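Local coordinates for paenibacillus xanthan lyase (Paenibacillus, PDB 6F2P), which cleaves xanthan as a polysaccharide lyase of family 8, probably by beta-elimination, at residues A[392-397]-A[446-451]. Residues are numbered along the deposited sequence; the frame is centred on the assembly and turned at random.
Sequences GNYESI and QTANSR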
ATOM      1  N   GLY A 392      -8.216   5.154   7.268  1.00 18.49           N
ATOM      2  CA  GLY A 392      -9.487   5.835   7.441  1.00 14.24           C
ATOM      3  C   GLY A 392      -9.850   6.791   6.318  1.00 16.48           C
ATOM      4  O   GLY A 392      -8.971   7.357   5.659  1.00 14.33           O
ATOM      5  N   ASN A 393     -11.153   6.973   6.101  1.00 15.42           N
ATOM      6  CA  ASN A 393     -11.636   7.807   5.006  1.00 13.15           C
ATOM      7  C   ASN A 393     -11.127   9.241   5.102  1.00 14.45           C
ATOM      8  O   ASN A 393     -10.486   9.740   4.181  1.00 18.10           O
ATOM      9  CB  ASN A 393     -13.170   7.752   4.871  1.00 18.23           C
ATOM     10  CG  ASN A 393     -13.902   7.856   6.213  1.00 18.94           C
ATOM     11  OD1 ASN A 393     -13.324   8.240   7.233  1.00 16.28           O
ATOM     12  ND2 ASN A 393     -15.193   7.518   6.202  1.00 13.88           N
ATOM     13  N   TYR A 394     -11.400   9.891   6.225  1.00 15.31           N
ATOM     14  CA  TYR A 394     -10.805  11.191   6.528  1.00 16.04           C
ATOM     15  C   TYR A 394     -10.873  11.408   8.026  1.00 18.25           C
ATOM     16  O   TYR A 394     -11.600  10.701   8.734  1.00 15.32           O
ATOM     17  CB  TYR A 394     -11.553  12.320   5.829  1.00 16.83           C
ATOM     18  CG  TYR A 394     -12.959  12.504   6.352  1.00 18.77           C
ATOM     19  CD1 TYR A 394     -13.945  11.562   6.083  1.00 19.74           C
ATOM     20  CD2 TYR A 394     -13.302  13.610   7.119  1.00 18.56           C
ATOM     21  CE1 TYR A 394     -15.233  11.715   6.557  1.00 21.24           C
ATOM     22  CE2 TYR A 394     -14.601  13.776   7.595  1.00 18.22           C
ATOM     23  CZ  TYR A 394     -15.558  12.823   7.305  1.00 20.07           C
ATOM     24  OH  TYR A 394     -16.844  12.960   7.769  1.00 20.35           O
ATOM     25  N   GLU A 395     -10.128  12.392   8.513  1.00 14.82           N
ATOM     26  CA  GLU A 395     -10.164  12.690   9.930  1.00 12.68           C
ATOM     27  C   GLU A 395     -10.906  13.979  10.215  1.00 16.48           C
ATOM     28  O   GLU A 395     -10.631  15.023   9.619  1.00 18.79           O
ATOM     29  CB  GLU A 395      -8.767  12.771  10.524  1.00 12.66           C
ATOM     30  CG  GLU A 395      -8.819  12.964  12.022  1.00 16.56           C
ATOM     31  CD  GLU A 395      -7.464  13.156  12.646  1.00 14.87           C
ATOM     32  OE1 GLU A 395      -7.148  12.394  13.582  1.00 16.03           O
ATOM     33  OE2 GLU A 395      -6.728  14.071  12.216  1.00 12.07           O
ATOM     34  N   SER A 396     -11.858  13.901  11.133  1.00 17.20           N
ATOM     35  CA  SER A 396     -12.491  15.097  11.650  1.00 15.26           C
ATOM     36  C   SER A 396     -12.575  14.988  13.164  1.00 18.36           C
ATOM     37  O   SER A 396     -13.298  14.141  13.703  1.00 20.88           O
ATOM     38  CB  SER A 396     -13.877  15.280  11.044  1.00 14.54           C
ATOM     39  OG  SER A 396     -14.481  16.456  11.557  1.00 22.19           O
ATOM     40  N   ILE A 397     -11.797  15.818  13.849  1.00 16.48           N
ATOM     41  CA  ILE A 397     -11.914  15.949  15.299  1.00 17.97           C
ATOM     42  C   ILE A 397     -11.895  17.419  15.668  1.00 19.73           C
ATOM     43  O   ILE A 397     -11.464  18.254  14.866  1.00 20.81           O
ATOM     44  CB  ILE A 397     -10.779  15.241  16.034  1.00 16.75           C
ATOM     45  CG1 ILE A 397      -9.429  15.808  15.595  1.00 17.51           C
ATOM     46  CG2 ILE A 397     -10.851  13.749  15.793  1.00 14.82           C
ATOM     47  CD1 ILE A 397      -8.252  15.019  16.113  1.00 13.12           C
ATOM     48  N   GLN A 446     -20.644  11.426   5.074  1.00 17.10           N
ATOM     49  CA  GLN A 446     -20.109  10.133   5.444  1.00 16.35           C
ATOM     50  C   GLN A 446     -19.449  10.245   6.799  1.00 17.91           C
ATOM     51  O   GLN A 446     -18.688  11.182   7.057  1.00 16.63           O
ATOM     52  CB  GLN A 446     -19.104   9.620   4.393  1.00 16.07           C
ATOM     53  CG  GLN A 446     -18.448   8.299   4.782  1.00 14.65           C
ATOM     54  CD  GLN A 446     -17.425   7.789   3.773  1.00 21.95           C
ATOM     55  OE1 GLN A 446     -17.076   6.604   3.780  1.00 23.31           O
ATOM     56  NE2 GLN A 446     -16.936   8.676   2.909  1.00 17.49           N
ATOM     57  N   THR A 447     -19.761   9.282   7.657  1.00 19.00           N
ATOM     58  CA  THR A 447     -19.165   9.173   8.978  1.00 21.99           C
ATOM     59  C   THR A 447     -17.640   9.314   8.930  1.00 22.07           C
ATOM     60  O   THR A 447     -16.964   8.631   8.152  1.00 22.40           O
ATOM     61  CB  THR A 447     -19.546   7.828   9.604  1.00 21.80           C
ATOM     62  OG1 THR A 447     -20.973   7.760   9.707  1.00 27.88           O
ATOM     63  CG2 THR A 447     -18.918   7.658  10.980  1.00 20.86           C
ATOM     64  N   ALA A 448     -17.115  10.211   9.758  1.00 13.24           N
ATOM     65  CA  ALA A 448     -15.689  10.475   9.815  1.00 16.82           C
ATOM     66  C   ALA A 448     -14.915   9.407  10.582  1.00 16.87           C
ATOM     67  O   ALA A 448     -15.491   8.585  11.291  1.00 15.79           O
ATOM     68  CB  ALA A 448     -15.443  11.820  10.446  1.00 15.44           C
ATOM     69  N   ASN A 449     -13.598   9.444  10.430  1.00 15.85           N
ATOM     70  CA  ASN A 449     -12.697   8.631  11.230  1.00 17.99           C
ATOM     71  C   ASN A 449     -12.974   7.138  11.146  1.00 23.34           C
ATOM     72  O   ASN A 449     -12.871   6.429  12.147  1.00 23.66           O
ATOM     73  CB  ASN A 449     -12.728   9.080  12.693  1.00 17.57           C
ATOM     74  CG  ASN A 449     -12.733  10.591  12.840  1.00 19.04           C
ATOM     75  OD1 ASN A 449     -11.997  11.296  12.157  1.00 17.81           O
ATOM     76  ND2 ASN A 449     -13.575  11.092  13.737  1.00 18.94           N
ATOM     77  N   SER A 450     -13.317   6.668   9.949  1.00 20.42           N
ATOM     78  CA  SER A 450     -13.733   5.283   9.761  1.00 15.66           C
ATOM     79  C   SER A 450     -13.002   4.588   8.622  1.00 21.52           C
ATOM     80  O   SER A 450     -12.681   5.210   7.609  1.00 20.17           O
ATOM     81  CB  SER A 450     -15.227   5.243   9.460  1.00 20.79           C
ATOM     82  OG  SER A 450     -15.957   5.974  10.424  1.00 31.05           O
ATOM     83  N   ARG A 451     -12.766   3.289   8.780  1.00 20.60           N
ATOM     84  CA  ARG A 451     -12.181   2.489   7.712  1.00 19.76           C
ATOM     85  C   ARG A 451     -13.284   1.672   7.053  1.00 24.17           C
ATOM     86  O   ARG A 451     -14.307   1.387   7.681  1.00 21.19           O
ATOM     87  CB  ARG A 451     -11.086   1.579   8.265  1.00 17.27           C
ATOM     88  CG  ARG A 451     -10.150   2.325   9.182  1.00 23.55           C
ATOM     89  CD  ARG A 451      -8.887   1.557   9.527  1.00 21.12           C
ATOM     90  NE  ARG A 451      -9.121   0.333  10.294  1.00 28.49           N
ATOM     91  CZ  ARG A 451      -9.643   0.288  11.516  1.00 29.53           C
ATOM     92  NH1 ARG A 451     -10.022   1.401  12.131  1.00 36.24           N
ATOM     93  NH2 ARG A 451      -9.800  -0.882  12.122  1.00 30.07           N
TER
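Two loops of the family 8 super-sandwich domain meet here, and Asn393 and Asn449 each bind backbone of the other loop with both ends of the side-chain amide. Asn393 N donates to Ser450 O at 2.8 Å. Asn393 OD1 accepts from Ser450 N at 3.1 Å and also from Tyr394 N, and the two donors reach this oxygen from opposite faces of the amide. Asn393 ND2 gives a bond of 2.9 Å to Thr447 O and a weak one to Gln446 OE1, which is also bonded to Val476 N. With CG between the backbone N and the carbonyl carbon (chi1 44°), Asn393 OD1 folds back to the next backbone N-H, that of Tyr394, while ND2 reaches the other loop. Asn449 works in the reverse direction. Asn449 OD1 takes Ser396 N at 2.8 Å, while Asn449 ND2 reaches Ser396 O at 3.1 Å from above the carbonyl plane. Asn449 N binds Tyr394 O. The Tyr394 hydroxyl donates to Gln446 O at 2.7 Å, almost straight down that carbonyl, and the Ala448 methyl packs against the Tyr394 ring near CZ and OH. The Glu395 carboxylate is bound elsewhere, by Arg283, His220 and Tyr225. Asparagine amides and two backbone bonds thus join two irregular loops of the super-sandwich.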